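Local structure of conserved Archaeal protein (Sulfolobus acidocaldarius, 4OPC) at residues Arg352-Lys357 with Phe408-Val413. The protein reduces the double bonds of the geranylgeranyl chains of archaeal membrane lipid precursors, using a bound FAD. Sequence-based numbering, arbitrary orientation.
Sequences RRFLQK and FKLKAV
The end of helix 332-357, which borders the lipid pocket of this reductase, meets the start of helix 410-425, and between residues 352-357 and 408-413 one aromatic side chain, F354, carries the contact by packing on L410 and V413. The backbones come closest at F354 and V413, whose CA atoms are 7.3 Å apart. With chi1 at 172°, the F354 ring swings away from its own backbone N and reaches across to the other helix. V413 approaches the inner part of the ring: its CG2 lies 3.5 Å from F354 CD1 and 3.7 Å from F354 CG. L410 takes the outer part, its CD1 methyl 3.7 Å from F354 CE2 and 4.0 Å from F354 CZ. Both methyls approach the ring obliquely, and both side chains cross that of F354 at about a right angle. L410 and V413 are three residues apart and fall on the same side of their helix, where the backbone bond from V413 N to K409 O (3.0 Å) closes the first turn. All three side chains are buried, and no hydrogen bond joins the segments. An alanine in place of F354 would probably open a gap between the two helices and remove the ring that L410 CD1 and V413 CG2 pack against. Beyond the pair, V413 also touches F448 of helix 434-452, and L410 rests on A394 and M395 of helix 388-397. On helix 332-357, R352, L355 and Q356 touch the bound phospholipid, and the F354 side chain comes to about 4 Å from it. The arrangement is an apolar helix-helix contact in the C-terminal helical part of the fold, joining helix 332-357 beside the lipid pocket to helices 388-397, 410-425 and 434-452.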
loop_
_atom_site.group_PDB
_atom_site.type_symbol
_atom_site.label_atom_id
_atom_site.label_comp_id
_atom_site.label_asym_id
_atom_site.label_seq_id
_atom_site.Cartn_x
_atom_site.Cartn_y
_atom_site.Cartn_z
ATOM N N ARG A 352 10.203 -9.906 -0.941
ATOM C CA ARG A 352 8.924 -10.600 -0.807
ATOM C C ARG A 352 8.883 -11.937 -1.555
ATOM O O ARG A 352 8.366 -12.930 -1.039
ATOM C CB ARG A 352 7.775 -9.701 -1.311
ATOM C CG ARG A 352 6.572 -10.499 -1.823
ATOM C CD ARG A 352 5.524 -9.655 -2.499
ATOM N NE ARG A 352 5.826 -9.302 -3.888
ATOM C CZ ARG A 352 5.386 -9.982 -4.944
ATOM N NH1 ARG A 352 4.641 -11.056 -4.766
ATOM N NH2 ARG A 352 5.639 -9.558 -6.174
ATOM N N ARG A 353 9.380 -11.945 -2.783
ATOM C CA ARG A 353 9.327 -13.139 -3.620
ATOM C C ARG A 353 10.101 -14.271 -2.969
ATOM O O ARG A 353 9.674 -15.425 -2.966
ATOM C CB ARG A 353 9.891 -12.825 -5.002
ATOM C CG ARG A 353 9.001 -11.906 -5.813
ATOM C CD ARG A 353 9.763 -11.255 -6.954
ATOM N NE ARG A 353 8.989 -10.128 -7.458
ATOM C CZ ARG A 353 8.470 -10.045 -8.678
ATOM N NH1 ARG A 353 8.678 -11.003 -9.571
ATOM N NH2 ARG A 353 7.757 -8.984 -9.012
ATOM N N PHE A 354 11.251 -13.935 -2.401
ATOM C CA PHE A 354 12.025 -14.880 -1.632
ATOM C C PHE A 354 11.248 -15.393 -0.410
ATOM O O PHE A 354 11.126 -16.604 -0.211
ATOM C CB PHE A 354 13.340 -14.203 -1.225
ATOM C CG PHE A 354 14.175 -14.984 -0.249
ATOM C CD1 PHE A 354 14.840 -16.145 -0.635
ATOM C CD2 PHE A 354 14.317 -14.536 1.055
ATOM C CE1 PHE A 354 15.634 -16.837 0.278
ATOM C CE2 PHE A 354 15.103 -15.224 1.965
ATOM C CZ PHE A 354 15.762 -16.370 1.576
ATOM N N LEU A 355 10.732 -14.476 0.403
ATOM C CA LEU A 355 10.036 -14.866 1.624
ATOM C C LEU A 355 8.839 -15.763 1.314
ATOM O O LEU A 355 8.588 -16.731 2.026
ATOM C CB LEU A 355 9.584 -13.623 2.406
ATOM C CG LEU A 355 10.720 -12.734 2.919
ATOM C CD1 LEU A 355 10.134 -11.486 3.564
ATOM C CD2 LEU A 355 11.627 -13.476 3.905
ATOM N N GLN A 356 8.104 -15.439 0.250
ATOM C CA GLN A 356 6.926 -16.235 -0.110
ATOM C C GLN A 356 7.262 -17.664 -0.535
ATOM O O GLN A 356 6.384 -18.523 -0.530
ATOM C CB GLN A 356 6.115 -15.532 -1.196
ATOM C CG GLN A 356 5.379 -14.299 -0.691
ATOM C CD GLN A 356 4.690 -13.534 -1.801
ATOM O OE1 GLN A 356 5.252 -13.329 -2.878
ATOM N NE2 GLN A 356 3.462 -13.099 -1.546
ATOM N N LYS A 357 8.518 -17.936 -0.887
ATOM C CA LYS A 357 8.919 -19.277 -1.303
ATOM C C LYS A 357 9.513 -20.106 -0.165
ATOM O O LYS A 357 9.791 -21.298 -0.347
ATOM C CB LYS A 357 9.917 -19.233 -2.468
ATOM C CG LYS A 357 9.346 -18.738 -3.791
ATOM C CD LYS A 357 8.614 -19.826 -4.546
ATOM C CE LYS A 357 8.208 -19.334 -5.928
ATOM N NZ LYS A 357 7.416 -20.348 -6.675
ATOM N N PHE A 408 19.717 -20.671 1.621
ATOM C CA PHE A 408 21.086 -20.504 1.146
ATOM C C PHE A 408 21.206 -19.519 -0.016
ATOM O O PHE A 408 22.317 -19.199 -0.431
ATOM C CB PHE A 408 21.710 -21.854 0.769
ATOM C CG PHE A 408 21.956 -22.762 1.952
ATOM C CD1 PHE A 408 23.038 -22.553 2.793
ATOM C CD2 PHE A 408 21.106 -23.829 2.215
ATOM C CE1 PHE A 408 23.269 -23.391 3.886
ATOM C CE2 PHE A 408 21.323 -24.670 3.306
ATOM C CZ PHE A 408 22.405 -24.451 4.141
ATOM N N LYS A 409 20.081 -19.058 -0.547
ATOM C CA LYS A 409 20.096 -18.073 -1.625
ATOM C C LYS A 409 20.047 -16.645 -1.118
ATOM O O LYS A 409 19.921 -15.715 -1.913
ATOM C CB LYS A 409 18.941 -18.318 -2.592
ATOM C CG LYS A 409 19.191 -19.524 -3.490
ATOM C CD LYS A 409 17.966 -19.864 -4.308
ATOM C CE LYS A 409 18.254 -20.965 -5.310
ATOM N NZ LYS A 409 19.235 -20.534 -6.352
ATOM N N LEU A 410 20.165 -16.462 0.194
ATOM C CA LEU A 410 19.926 -15.138 0.772
ATOM C C LEU A 410 20.949 -14.112 0.277
ATOM O O LEU A 410 20.613 -12.936 0.086
ATOM C CB LEU A 410 19.932 -15.197 2.298
ATOM C CG LEU A 410 19.638 -13.849 2.969
ATOM C CD1 LEU A 410 18.232 -13.397 2.603
ATOM C CD2 LEU A 410 19.816 -13.926 4.476
ATOM N N LYS A 411 22.190 -14.538 0.077
ATOM C CA LYS A 411 23.209 -13.634 -0.431
ATOM C C LYS A 411 22.849 -13.122 -1.816
ATOM O O LYS A 411 22.958 -11.927 -2.098
ATOM C CB LYS A 411 24.562 -14.335 -0.486
ATOM C CG LYS A 411 25.654 -13.479 -1.097
ATOM C CD LYS A 411 25.842 -12.193 -0.312
ATOM C CE LYS A 411 27.093 -11.452 -0.756
ATOM N NZ LYS A 411 28.329 -12.230 -0.454
ATOM N N ALA A 412 22.412 -14.026 -2.683
ATOM C CA ALA A 412 21.984 -13.643 -4.027
ATOM C C ALA A 412 20.761 -12.727 -3.982
ATOM O O ALA A 412 20.626 -11.816 -4.800
ATOM C CB ALA A 412 21.684 -14.873 -4.859
ATOM N N VAL A 413 19.860 -12.981 -3.038
ATOM C CA VAL A 413 18.690 -12.143 -2.862
ATOM C C VAL A 413 19.133 -10.722 -2.521
ATOM O O VAL A 413 18.646 -9.753 -3.117
ATOM C CB VAL A 413 17.780 -12.703 -1.765
ATOM C CG1 VAL A 413 16.665 -11.736 -1.470
ATOM C CG2 VAL A 413 17.201 -14.034 -2.208
#